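Local coordinates for thymidylate synthase A (Bacillus subtilis, PDB 1BKP), which catalyses the reductive methylation of dUMP to dTMP, with 5,10-methylenetetrahydrofolate as both methyl donor and reductant, at residues Pro248-Lys251 / Asp255-Ile258; Arg180-Ala185 / Pro189-Gln194; Asp31-Pro36 / Tyr223-Asp228; Trp166-Gly171 / Thr206-Gly211; Leu71-Ile74 / Lys78-Asp81. All blocks are in the same frame, centred on the assembly; numbering follows the deposited sequence.

Contact 1 (Pro248-Lys251 / Asp255-Ile258)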
# COMPACT_ATOMS: atom_id res chain seq x y z
N PRO A 248 -20.80 -7.88 22.90
CA PRO A 248 -20.81 -6.47 23.35
C PRO A 248 -20.08 -6.29 24.66
O PRO A 248 -19.76 -5.18 25.01
CB PRO A 248 -22.29 -6.18 23.58
CG PRO A 248 -23.00 -7.27 22.95
CD PRO A 248 -22.11 -8.48 23.14
N GLU A 249 -19.89 -7.35 25.45
CA GLU A 249 -19.19 -7.25 26.74
C GLU A 249 -17.66 -7.17 26.74
O GLU A 249 -17.05 -6.99 27.82
CB GLU A 249 -19.66 -8.41 27.62
CG GLU A 249 -21.12 -8.16 28.07
CD GLU A 249 -21.86 -9.36 28.67
OE1 GLU A 249 -21.27 -10.18 29.39
OE2 GLU A 249 -23.09 -9.43 28.42
N VAL A 250 -17.02 -7.36 25.57
CA VAL A 250 -15.55 -7.29 25.53
C VAL A 250 -15.06 -5.84 25.37
O VAL A 250 -15.43 -5.10 24.45
CB VAL A 250 -14.99 -8.16 24.40
CG1 VAL A 250 -13.50 -8.16 24.43
CG2 VAL A 250 -15.58 -9.55 24.48
N LYS A 251 -14.20 -5.45 26.27
CA LYS A 251 -13.71 -4.10 26.31
C LYS A 251 -12.24 -4.05 26.04
O LYS A 251 -11.70 -2.99 25.97
CB LYS A 251 -13.92 -3.55 27.74
CG LYS A 251 -15.35 -3.35 28.08
CD LYS A 251 -15.54 -3.13 29.55
CE LYS A 251 -17.01 -2.90 29.84
NZ LYS A 251 -17.23 -2.72 31.29
N ASP A 255 -9.15 -9.76 25.13
CA ASP A 255 -10.14 -10.61 25.80
C ASP A 255 -11.00 -11.40 24.82
O ASP A 255 -11.73 -12.29 25.22
CB ASP A 255 -11.09 -9.76 26.66
CG ASP A 255 -10.45 -9.30 27.93
OD1 ASP A 255 -9.40 -9.88 28.30
OD2 ASP A 255 -10.97 -8.32 28.54
N PHE A 256 -10.92 -11.10 23.53
CA PHE A 256 -11.76 -11.75 22.55
C PHE A 256 -11.37 -13.21 22.35
O PHE A 256 -10.21 -13.56 22.49
CB PHE A 256 -11.65 -11.01 21.18
CG PHE A 256 -12.47 -9.74 21.07
CD1 PHE A 256 -13.85 -9.82 20.92
CD2 PHE A 256 -11.84 -8.48 21.07
CE1 PHE A 256 -14.64 -8.66 20.74
CE2 PHE A 256 -12.55 -7.29 20.90
CZ PHE A 256 -14.00 -7.36 20.72
N THR A 257 -12.33 -14.10 22.18
CA THR A 257 -11.97 -15.49 21.97
C THR A 257 -12.90 -15.84 20.85
O THR A 257 -13.83 -15.07 20.56
CB THR A 257 -12.30 -16.47 23.23
OG1 THR A 257 -13.73 -16.45 23.49
CG2 THR A 257 -11.51 -16.10 24.50
N ILE A 258 -12.75 -17.05 20.29
CA ILE A 258 -13.61 -17.50 19.17
C ILE A 258 -15.07 -17.54 19.49
O ILE A 258 -15.89 -17.22 18.64
CB ILE A 258 -13.05 -18.85 18.53
CG1 ILE A 258 -13.73 -19.10 17.21
CG2 ILE A 258 -13.16 -19.98 19.46
CD1 ILE A 258 -13.44 -17.95 16.15
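V250 sets the methyl CG1 over the centre of the F256 ring face. The CH-pi geometry is close to ideal: CG1 stands 3.6 Å from the centroid of the F256 ring and only 3° off the ring normal. With CG1 anti to the backbone N (chi1 -176°), V250 aims this branch at the ring and leaves CG2 above the ring plane and outside the rim, 4.0 Å from F256 CD1. V250 CB, on the same face, lies 3.7 Å from F256 CE1.

Both residues belong to the loop that joins strand 243-246 to strand 261-264, the two strands of a small antiparallel sheet, and the apolar pair draws two parts of that connection together. The remaining apolar contact is with D255, whose CB lies 3.7 Å from V250 CG1 as the two side chains pass in opposite directions.

There is no hydrogen bond between the two segments; two of the carbonyls are taken by outside side chains. V250 O accepts from Q204 NE2 and F256 O from Q76 NE2, while the F256 side chain also packs on M201, Q204 and V205 of helix 188-206.

Contact 2 (Arg180-Ala185 / Pro189-Gln194)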
# COMPACT_ATOMS: atom_id res chain seq x y z
N ARG A 180 -0.27 -7.69 -1.46
CA ARG A 180 0.64 -7.57 -2.60
C ARG A 180 0.22 -8.46 -3.72
O ARG A 180 0.44 -8.21 -4.90
CB ARG A 180 2.07 -8.01 -2.13
CG ARG A 180 2.18 -9.34 -1.48
CD ARG A 180 3.61 -9.77 -1.47
NE ARG A 180 3.74 -11.09 -0.85
CZ ARG A 180 3.87 -12.22 -1.49
NH1 ARG A 180 3.77 -12.24 -2.81
NH2 ARG A 180 4.01 -13.34 -0.81
N SER A 181 -0.46 -9.53 -3.32
CA SER A 181 -0.89 -10.52 -4.29
C SER A 181 -2.11 -11.26 -3.70
O SER A 181 -2.19 -11.33 -2.49
CB SER A 181 0.23 -11.60 -4.43
OG SER A 181 -0.23 -12.42 -5.45
N ASN A 182 -3.04 -11.75 -4.52
CA ASN A 182 -4.13 -12.58 -3.90
C ASN A 182 -4.61 -13.56 -4.94
O ASN A 182 -4.92 -13.19 -6.10
CB ASN A 182 -5.33 -11.69 -3.57
CG ASN A 182 -5.83 -11.74 -2.08
OD1 ASN A 182 -6.87 -11.24 -1.85
ND2 ASN A 182 -5.08 -12.29 -1.13
N ASP A 183 -4.70 -14.83 -4.55
CA ASP A 183 -5.31 -15.86 -5.41
C ASP A 183 -6.78 -15.48 -5.21
O ASP A 183 -7.32 -15.61 -4.07
CB ASP A 183 -5.01 -17.23 -4.75
CG ASP A 183 -5.78 -18.37 -5.38
OD1 ASP A 183 -6.81 -18.16 -6.05
OD2 ASP A 183 -5.29 -19.49 -5.28
N MET A 184 -7.42 -14.95 -6.27
CA MET A 184 -8.80 -14.50 -6.18
C MET A 184 -9.84 -15.54 -5.87
O MET A 184 -10.87 -15.19 -5.30
CB MET A 184 -9.22 -13.73 -7.42
CG MET A 184 -8.31 -12.45 -7.60
SD MET A 184 -8.42 -11.34 -6.19
CE MET A 184 -10.04 -10.72 -6.42
N ALA A 185 -9.57 -16.80 -6.24
CA ALA A 185 -10.53 -17.86 -6.01
C ALA A 185 -10.52 -18.34 -4.60
O ALA A 185 -11.55 -18.46 -4.02
CB ALA A 185 -10.25 -19.09 -6.95
N PRO A 189 -11.58 -14.18 -0.81
CA PRO A 189 -12.79 -14.11 0.07
C PRO A 189 -12.52 -14.29 1.53
O PRO A 189 -13.08 -13.58 2.37
CB PRO A 189 -13.74 -15.19 -0.51
CG PRO A 189 -13.26 -15.36 -2.01
CD PRO A 189 -11.73 -15.23 -1.86
N PHE A 190 -11.57 -15.17 1.85
CA PHE A 190 -11.17 -15.44 3.24
C PHE A 190 -10.53 -14.15 3.84
O PHE A 190 -10.81 -13.76 4.98
CB PHE A 190 -10.15 -16.54 3.14
CG PHE A 190 -9.64 -17.04 4.45
CD1 PHE A 190 -10.27 -18.13 5.12
CD2 PHE A 190 -8.45 -16.55 4.95
CE1 PHE A 190 -9.69 -18.67 6.25
CE2 PHE A 190 -7.86 -17.11 6.12
CZ PHE A 190 -8.48 -18.15 6.75
N ASN A 191 -9.59 -13.55 3.10
CA ASN A 191 -8.84 -12.36 3.54
C ASN A 191 -9.69 -11.10 3.69
O ASN A 191 -9.58 -10.40 4.69
CB ASN A 191 -7.72 -12.10 2.55
CG ASN A 191 -6.54 -13.01 2.74
OD1 ASN A 191 -6.21 -13.46 3.88
ND2 ASN A 191 -5.86 -13.27 1.66
N VAL A 192 -10.69 -10.91 2.81
CA VAL A 192 -11.53 -9.72 2.82
C VAL A 192 -12.42 -9.82 4.09
O VAL A 192 -12.52 -8.83 4.86
CB VAL A 192 -12.37 -9.67 1.61
CG1 VAL A 192 -13.46 -8.59 1.69
CG2 VAL A 192 -11.51 -9.31 0.40
N PHE A 193 -13.00 -11.00 4.34
CA PHE A 193 -13.84 -11.15 5.57
C PHE A 193 -13.01 -10.96 6.84
O PHE A 193 -13.35 -10.18 7.70
CB PHE A 193 -14.48 -12.55 5.58
CG PHE A 193 -15.23 -12.85 6.89
CD1 PHE A 193 -16.43 -12.23 7.16
CD2 PHE A 193 -14.71 -13.75 7.84
CE1 PHE A 193 -17.13 -12.50 8.39
CE2 PHE A 193 -15.38 -14.02 9.05
CZ PHE A 193 -16.57 -13.42 9.32
N GLN A 194 -11.83 -11.56 6.88
CA GLN A 194 -10.98 -11.59 8.04
C GLN A 194 -10.56 -10.19 8.50
O GLN A 194 -10.66 -9.90 9.69
CB GLN A 194 -9.78 -12.44 7.67
CG GLN A 194 -8.52 -12.27 8.42
CD GLN A 194 -7.43 -13.25 7.87
OE1 GLN A 194 -7.14 -14.30 8.49
NE2 GLN A 194 -6.89 -12.95 6.74
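N182 and N191 bring their side-chain amides together between a strand and the helix that follows it. The two amide planes lie only 9° apart, nearly coplanar, and N182 ND2 is 3.1 Å from the terminal atom modelled as ND2 of N191. The two side chains run antiparallel past one another.

The clear bond of the N182 amide is the one its OD1 accepts from N188 ND2 at the start of the helix; N182 ND2 gives a weak one to S181 O. The amide of N182 is thus engaged through both its oxygen and its nitrogen, with chi1 at -125°, off the staggered positions. A leucine in its place would probably leave N188 ND2 without its acceptor and strip the polar neighbour from N191. At the turn, D183 OD1 takes a weak bond from A185 N at 3.1 Å and another bond from L186 N.

The van der Waals part is carried by the proline ring: P189 CD rests 3.5 Å from M184 O and 3.9 Å from A185 O. Those carbonyls have their own donors, Y7 OH and K60 NZ respectively.

R180 to D183 and N191 are predicted to bind a dUMP shared between the two subunits. The contact joins strand 172-183 to helix 188-206 in a beta-alpha-beta unit completed by the parallel strand 209-223, whose F215 and I217 pack against N182; M184 turns to helix 3-17, and F190 to helix 64-75.

Contact 3 (Asp31-Pro36 / Tyr223-Asp228)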
# COMPACT_ATOMS: atom_id res chain seq x y z
N ASP A 31 -1.63 -30.70 -8.66
CA ASP A 31 -1.56 -31.90 -7.90
C ASP A 31 -2.00 -33.12 -8.73
O ASP A 31 -1.29 -34.09 -8.82
CB ASP A 31 -2.50 -31.75 -6.72
CG ASP A 31 -1.93 -32.31 -5.45
OD1 ASP A 31 -0.72 -32.64 -5.40
OD2 ASP A 31 -2.71 -32.39 -4.47
N SER A 32 -3.09 -33.01 -9.47
CA SER A 32 -3.63 -34.17 -10.19
C SER A 32 -2.77 -34.74 -11.28
O SER A 32 -2.97 -35.88 -11.70
CB SER A 32 -4.98 -33.84 -10.83
OG SER A 32 -4.82 -32.97 -11.95
N ASP A 33 -1.82 -33.94 -11.75
CA ASP A 33 -1.08 -34.43 -12.86
C ASP A 33 0.31 -33.87 -13.05
O ASP A 33 0.93 -34.16 -14.06
CB ASP A 33 -1.90 -34.25 -14.15
CG ASP A 33 -2.14 -32.75 -14.52
OD1 ASP A 33 -1.57 -31.87 -13.87
OD2 ASP A 33 -2.89 -32.50 -15.49
N GLY A 34 0.79 -33.08 -12.11
CA GLY A 34 2.12 -32.54 -12.21
C GLY A 34 2.41 -31.47 -13.27
O GLY A 34 3.53 -30.93 -13.30
N THR A 35 1.45 -31.12 -14.11
CA THR A 35 1.71 -30.12 -15.14
C THR A 35 1.79 -28.69 -14.56
O THR A 35 1.36 -28.46 -13.43
CB THR A 35 0.66 -30.24 -16.21
OG1 THR A 35 -0.62 -29.90 -15.65
CG2 THR A 35 0.56 -31.73 -16.66
N PRO A 36 2.44 -27.75 -15.28
CA PRO A 36 2.52 -26.39 -14.71
C PRO A 36 1.16 -25.69 -14.52
O PRO A 36 0.25 -25.80 -15.34
CB PRO A 36 3.49 -25.65 -15.66
CG PRO A 36 3.49 -26.42 -16.91
CD PRO A 36 3.35 -27.89 -16.44
N TYR A 223 -5.92 -19.10 -11.09
CA TYR A 223 -5.36 -20.27 -11.80
C TYR A 223 -6.32 -20.70 -12.86
O TYR A 223 -7.53 -20.71 -12.60
CB TYR A 223 -5.04 -21.41 -10.87
CG TYR A 223 -3.86 -21.09 -9.97
CD1 TYR A 223 -4.02 -20.37 -8.82
CD2 TYR A 223 -2.56 -21.47 -10.35
CE1 TYR A 223 -2.92 -19.98 -8.05
CE2 TYR A 223 -1.43 -21.12 -9.60
CZ TYR A 223 -1.63 -20.36 -8.46
OH TYR A 223 -0.52 -19.91 -7.79
N THR A 224 -5.82 -21.03 -14.06
CA THR A 224 -6.74 -21.35 -15.18
C THR A 224 -7.74 -22.44 -14.90
O THR A 224 -8.85 -22.32 -15.31
CB THR A 224 -5.94 -21.74 -16.51
OG1 THR A 224 -5.02 -22.81 -16.18
CG2 THR A 224 -5.16 -20.48 -17.03
N ARG A 225 -7.36 -23.49 -14.19
CA ARG A 225 -8.38 -24.55 -13.90
C ARG A 225 -9.42 -24.14 -12.92
O ARG A 225 -10.32 -24.94 -12.59
CB ARG A 225 -7.72 -25.83 -13.40
CG ARG A 225 -6.87 -26.47 -14.46
CD ARG A 225 -6.19 -27.75 -13.88
NE ARG A 225 -5.38 -28.41 -14.90
CZ ARG A 225 -4.71 -29.56 -14.71
NH1 ARG A 225 -4.73 -30.21 -13.55
NH2 ARG A 225 -4.00 -30.04 -15.72
N HIS A 226 -9.28 -22.94 -12.32
CA HIS A 226 -10.33 -22.53 -11.39
C HIS A 226 -11.42 -21.79 -12.11
O HIS A 226 -12.46 -21.56 -11.55
CB HIS A 226 -9.76 -21.69 -10.24
CG HIS A 226 -8.91 -22.48 -9.32
ND1 HIS A 226 -7.99 -21.92 -8.49
CD2 HIS A 226 -8.78 -23.83 -9.19
CE1 HIS A 226 -7.30 -22.88 -7.86
NE2 HIS A 226 -7.76 -24.05 -8.27
N ILE A 227 -11.16 -21.43 -13.38
CA ILE A 227 -12.09 -20.63 -14.16
C ILE A 227 -13.54 -21.19 -14.30
O ILE A 227 -14.52 -20.45 -14.13
CB ILE A 227 -11.44 -20.27 -15.49
CG1 ILE A 227 -10.34 -19.22 -15.24
CG2 ILE A 227 -12.54 -19.69 -16.48
CD1 ILE A 227 -9.51 -19.07 -16.41
N ASP A 228 -13.66 -22.47 -14.67
CA ASP A 228 -15.00 -23.01 -14.79
C ASP A 228 -15.85 -22.85 -13.55
O ASP A 228 -17.02 -22.47 -13.67
CB ASP A 228 -15.06 -24.48 -15.25
CG ASP A 228 -16.55 -25.02 -15.23
OD1 ASP A 228 -17.43 -24.46 -15.95
OD2 ASP A 228 -16.86 -25.96 -14.42
O HOH W 1 -2.75 -24.14 -15.77
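R225, just ahead of the regular part of helix 227-235, reaches D33 and S32, joining them by a salt bridge and a weak hydrogen bond on the protein surface. D33 is the first residue of an Asx turn in the loop ahead of strand 39-49. From CB, which points toward that loop, CG of R225 is set anti to the carbonyl carbon (chi1 -66°), and the chain then runs extended to NE, carrying the guanidinium across. The same side chain makes a cation-pi contact with W30.

At the tip the two terminal nitrogens divide the work. NH1 gives a weak bond to S32 OG at 3.2 Å. NH2 holds D33 OD2 at 2.7 Å with an N-H...O angle of 169°, and the oxygen lies near the guanidinium plane, on its edge. The bond uses the syn side of the carboxylate; with the planes 66° apart and D33 OD1 3.6 Å from R225 NH1, one bond joins the pair.

The other carboxylate oxygen is kept busy by the turn, which should fix the rotation of the group. D33 OD1 accepts from T35 N at 3.1 Å and from T35 OG1 at 2.8 Å, both arriving from one face of the carboxylate plane.

Contact 4 (Trp166-Gly171 / Thr206-Gly211)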
# COMPACT_ATOMS: atom_id res chain seq x y z
N TRP A 166 -5.09 3.16 9.17
CA TRP A 166 -6.38 3.40 9.82
C TRP A 166 -6.58 4.91 9.85
O TRP A 166 -5.61 5.66 9.90
CB TRP A 166 -6.27 2.88 11.30
CG TRP A 166 -5.96 1.38 11.42
CD1 TRP A 166 -4.73 0.76 11.25
CD2 TRP A 166 -6.88 0.36 11.74
NE1 TRP A 166 -4.86 -0.58 11.43
CE2 TRP A 166 -6.17 -0.86 11.72
CE3 TRP A 166 -8.24 0.35 12.05
CZ2 TRP A 166 -6.79 -2.09 11.97
CZ3 TRP A 166 -8.88 -0.87 12.30
CH2 TRP A 166 -8.14 -2.09 12.25
N TYR A 167 -7.85 5.36 9.83
CA TYR A 167 -8.07 6.80 9.82
C TYR A 167 -9.23 7.03 10.81
O TYR A 167 -10.24 6.27 10.78
CB TYR A 167 -8.56 7.23 8.45
CG TYR A 167 -7.68 6.73 7.31
CD1 TYR A 167 -7.87 5.45 6.76
CD2 TYR A 167 -6.70 7.53 6.75
CE1 TYR A 167 -7.11 5.02 5.70
CE2 TYR A 167 -5.95 7.10 5.66
CZ TYR A 167 -6.18 5.85 5.15
OH TYR A 167 -5.48 5.44 4.04
N VAL A 168 -9.18 8.15 11.52
CA VAL A 168 -10.29 8.45 12.41
C VAL A 168 -10.82 9.81 11.97
O VAL A 168 -10.06 10.80 11.95
CB VAL A 168 -9.87 8.54 13.92
CG1 VAL A 168 -11.14 8.97 14.73
CG2 VAL A 168 -9.35 7.21 14.39
N LYS A 169 -12.07 9.83 11.53
CA LYS A 169 -12.68 11.08 11.10
C LYS A 169 -14.17 11.07 11.54
O LYS A 169 -14.87 10.07 11.26
CB LYS A 169 -12.57 11.29 9.58
CG LYS A 169 -11.14 11.24 9.03
CD LYS A 169 -11.10 11.66 7.53
CE LYS A 169 -9.74 11.55 6.85
NZ LYS A 169 -8.63 12.34 7.49
N HIS A 170 -14.57 12.12 12.28
CA HIS A 170 -15.96 12.31 12.75
C HIS A 170 -16.47 11.15 13.59
O HIS A 170 -17.57 10.68 13.42
CB HIS A 170 -16.89 12.51 11.57
CG HIS A 170 -16.81 13.87 10.95
ND1 HIS A 170 -15.99 14.87 11.45
CD2 HIS A 170 -17.50 14.43 9.92
CE1 HIS A 170 -16.19 15.99 10.76
NE2 HIS A 170 -17.10 15.75 9.82
N GLY A 171 -15.62 10.65 14.47
CA GLY A 171 -16.03 9.55 15.31
C GLY A 171 -16.07 8.22 14.62
O GLY A 171 -16.49 7.26 15.23
N THR A 206 -11.88 0.75 21.06
CA THR A 206 -11.33 2.07 21.06
C THR A 206 -12.48 3.07 21.11
O THR A 206 -12.28 4.28 21.15
CB THR A 206 -10.46 2.32 19.88
OG1 THR A 206 -11.19 2.09 18.64
CG2 THR A 206 -9.21 1.46 19.99
N GLY A 207 -13.68 2.57 21.03
CA GLY A 207 -14.84 3.41 21.11
C GLY A 207 -15.28 4.18 19.90
O GLY A 207 -15.83 5.30 20.05
N TYR A 208 -15.00 3.69 18.70
CA TYR A 208 -15.45 4.43 17.53
C TYR A 208 -16.48 3.67 16.82
O TYR A 208 -16.71 2.47 17.10
CB TYR A 208 -14.28 4.67 16.53
CG TYR A 208 -13.20 5.54 17.06
CD1 TYR A 208 -13.45 6.91 17.31
CD2 TYR A 208 -11.93 5.01 17.38
CE1 TYR A 208 -12.45 7.74 17.85
CE2 TYR A 208 -10.95 5.79 17.93
CZ TYR A 208 -11.21 7.17 18.15
OH TYR A 208 -10.22 8.00 18.66
N GLU A 209 -17.22 4.37 16.00
CA GLU A 209 -18.21 3.77 15.13
C GLU A 209 -17.41 3.24 13.90
O GLU A 209 -16.29 3.69 13.68
CB GLU A 209 -19.15 4.86 14.60
CG GLU A 209 -20.28 5.19 15.58
CD GLU A 209 -21.54 5.68 14.84
OE1 GLU A 209 -21.42 6.35 13.78
OE2 GLU A 209 -22.65 5.37 15.33
N LEU A 210 -18.09 2.52 12.99
CA LEU A 210 -17.43 1.93 11.85
C LEU A 210 -17.46 2.83 10.65
O LEU A 210 -18.54 3.33 10.24
CB LEU A 210 -18.11 0.60 11.41
CG LEU A 210 -17.92 -0.59 12.30
CD1 LEU A 210 -18.83 -1.68 11.70
CD2 LEU A 210 -16.42 -1.06 12.45
N GLY A 211 -16.27 3.04 10.08
CA GLY A 211 -16.20 3.84 8.89
C GLY A 211 -16.12 2.90 7.71
O GLY A 211 -16.67 1.78 7.71
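V168 holds CG1 anti to its own backbone N (chi1 176°), while Y208 carries its ring anti to the carbonyl carbon (chi1 -65°), and the two torsions bring the methyl over the face of the phenol. The setting is a two-residue beta hairpin: strands 161-169 and 172-183 are joined through H170 and G171, whose positive phi values fit a type I' turn. Strand 209-223 begins alongside the turn.

CG1 of V168 lies 4.0 Å from the Y208 ring centroid, 28° off the normal, and 3.6 Å from Y208 CE1, a CH-pi contact. The side chains cross at about a right angle. T206 O sits over the opposite face of the ring, 3.7 Å above its plane, so the phenol is held between a carbonyl and a valine; its hydroxyl bonds to L133 O.

One backbone bond ties the turn to the new strand. E209 N donates to G171 O at 3.1 Å, and backbone bonds of L173 with E209 and G211 carry on the parallel pairing. From the first strand of the hairpin, K169 reaches D219 of the second subunit in a salt bridge. The same G171 O that takes the bond also lies at the Y208 ring edge, 3.7 Å from CD1.

Contact 5 (Leu71-Ile74 / Lys78-Asp81)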
# COMPACT_ATOMS: atom_id res chain seq x y z
N LEU A 71 -6.80 -14.92 12.23
CA LEU A 71 -6.67 -13.49 12.65
C LEU A 71 -6.20 -13.36 14.11
O LEU A 71 -5.27 -12.62 14.40
CB LEU A 71 -8.01 -12.78 12.46
CG LEU A 71 -7.93 -11.26 12.76
CD1 LEU A 71 -7.23 -10.54 11.58
CD2 LEU A 71 -9.33 -10.74 13.00
N LEU A 72 -6.79 -14.13 15.04
CA LEU A 72 -6.39 -14.02 16.47
C LEU A 72 -4.96 -14.48 16.73
O LEU A 72 -4.23 -13.88 17.51
CB LEU A 72 -7.35 -14.83 17.36
CG LEU A 72 -8.83 -14.34 17.29
CD1 LEU A 72 -9.80 -15.40 18.02
CD2 LEU A 72 -8.88 -12.97 18.00
N TRP A 73 -4.53 -15.51 16.01
CA TRP A 73 -3.20 -16.08 16.15
C TRP A 73 -2.20 -14.95 15.73
O TRP A 73 -1.14 -14.77 16.35
CB TRP A 73 -3.07 -17.26 15.14
CG TRP A 73 -1.74 -17.89 15.04
CD1 TRP A 73 -0.99 -18.39 16.06
CD2 TRP A 73 -0.97 -18.11 13.84
NE1 TRP A 73 0.20 -18.92 15.58
CE2 TRP A 73 0.22 -18.78 14.22
CE3 TRP A 73 -1.18 -17.84 12.50
CZ2 TRP A 73 1.18 -19.17 13.29
CZ3 TRP A 73 -0.20 -18.23 11.56
CH2 TRP A 73 0.93 -18.87 11.95
N ILE A 74 -2.43 -14.33 14.57
CA ILE A 74 -1.53 -13.26 14.12
C ILE A 74 -1.59 -11.93 14.96
O ILE A 74 -0.51 -11.39 15.43
CB ILE A 74 -1.85 -12.88 12.64
CG1 ILE A 74 -1.64 -14.13 11.68
CG2 ILE A 74 -0.89 -11.73 12.12
CD1 ILE A 74 -2.46 -13.85 10.29
N LYS A 78 -0.22 -12.87 18.57
CA LYS A 78 1.04 -12.39 17.95
C LYS A 78 2.03 -13.49 17.98
O LYS A 78 3.22 -13.31 18.38
CB LYS A 78 1.57 -11.14 18.69
CG LYS A 78 0.68 -9.94 18.46
CD LYS A 78 0.94 -8.65 19.35
CE LYS A 78 0.46 -8.77 20.75
NZ LYS A 78 0.40 -7.45 21.53
N SER A 79 1.65 -14.65 17.46
CA SER A 79 2.54 -15.80 17.60
C SER A 79 3.04 -16.29 16.26
O SER A 79 2.29 -16.20 15.29
CB SER A 79 1.74 -16.96 18.29
OG SER A 79 2.18 -18.26 17.85
N ASN A 80 4.25 -16.84 16.18
CA ASN A 80 4.70 -17.36 14.92
C ASN A 80 4.77 -18.90 15.08
O ASN A 80 5.37 -19.56 14.28
CB ASN A 80 6.10 -16.83 14.56
CG ASN A 80 7.15 -17.23 15.53
OD1 ASN A 80 6.86 -17.67 16.63
ND2 ASN A 80 8.35 -16.97 15.19
N ASP A 81 4.12 -19.45 16.12
CA ASP A 81 4.22 -20.90 16.38
C ASP A 81 3.02 -21.63 15.83
O ASP A 81 1.93 -21.47 16.32
CB ASP A 81 4.32 -21.14 17.88
CG ASP A 81 4.34 -22.63 18.25
OD1 ASP A 81 4.49 -23.51 17.42
OD2 ASP A 81 4.18 -22.93 19.43
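W73 O accepts the straight hydrogen bond of S79 N, 3.0 Å long with an N-H...O angle of 170°, where helix 64-75 gives way to the next loop. The turn-back happens at K78, the first residue with positive phi after the helix, and an ST turn follows at once: S79 OG takes D81 N at 2.9 Å. D81 is then the N-cap of helix 82-86, bonding N83 N through OD1.

The indole nitrogen serves this turn twice. W73 NE1 donates to D81 O at 3.2 Å, meeting that carbonyl from well above its plane, and gives a weaker bond to S79 OG at 3.1 Å. S79 OG is therefore a shared point, also bonded to D84 OD2 of the following helix. With CG anti to the backbone N (chi1 174°), the W73 side chain is swung against the loop, and S79 O lies over one face of the ring, 3.3 Å above its plane and toward the rim.

Further out, the ring stacks edge-to-face with W93 and touches I103 and L85. An alanine here would probably leave D81 O without its indole donor and open a gap beside S79. K78 sends its chain away to D124 and Y254, but its backbone stays close to the helix end: K78 CA makes a CA-H...O contact with I74 O at 3.1 Å, with an angle of 151° at the hydrogen.

In the fold
Contact 2 holds predicted dUMP-site residues, and its N182 side chain is about 5 Å from that of the catalytic C160. From there two contacts are reached directly. D183 OD2 packs 3.7 Å from Y223 CE1 of contact 3, and Q194 O lies 3.7 Å from L71 CD2 of contact 5. Contact 5 in turn meets contact 1, where I258 N is 4.1 Å from L72 CD1. Contacts 2 and 4 both reach the central mixed sheet, yet their centres are about 24 Å apart; contacts 3 and 4 stand on opposite sides of the chain's centre, centres about 43 Å apart. In contact 3, the R225 side chain is about 8 Å from that of A277, a predicted folate-site residue.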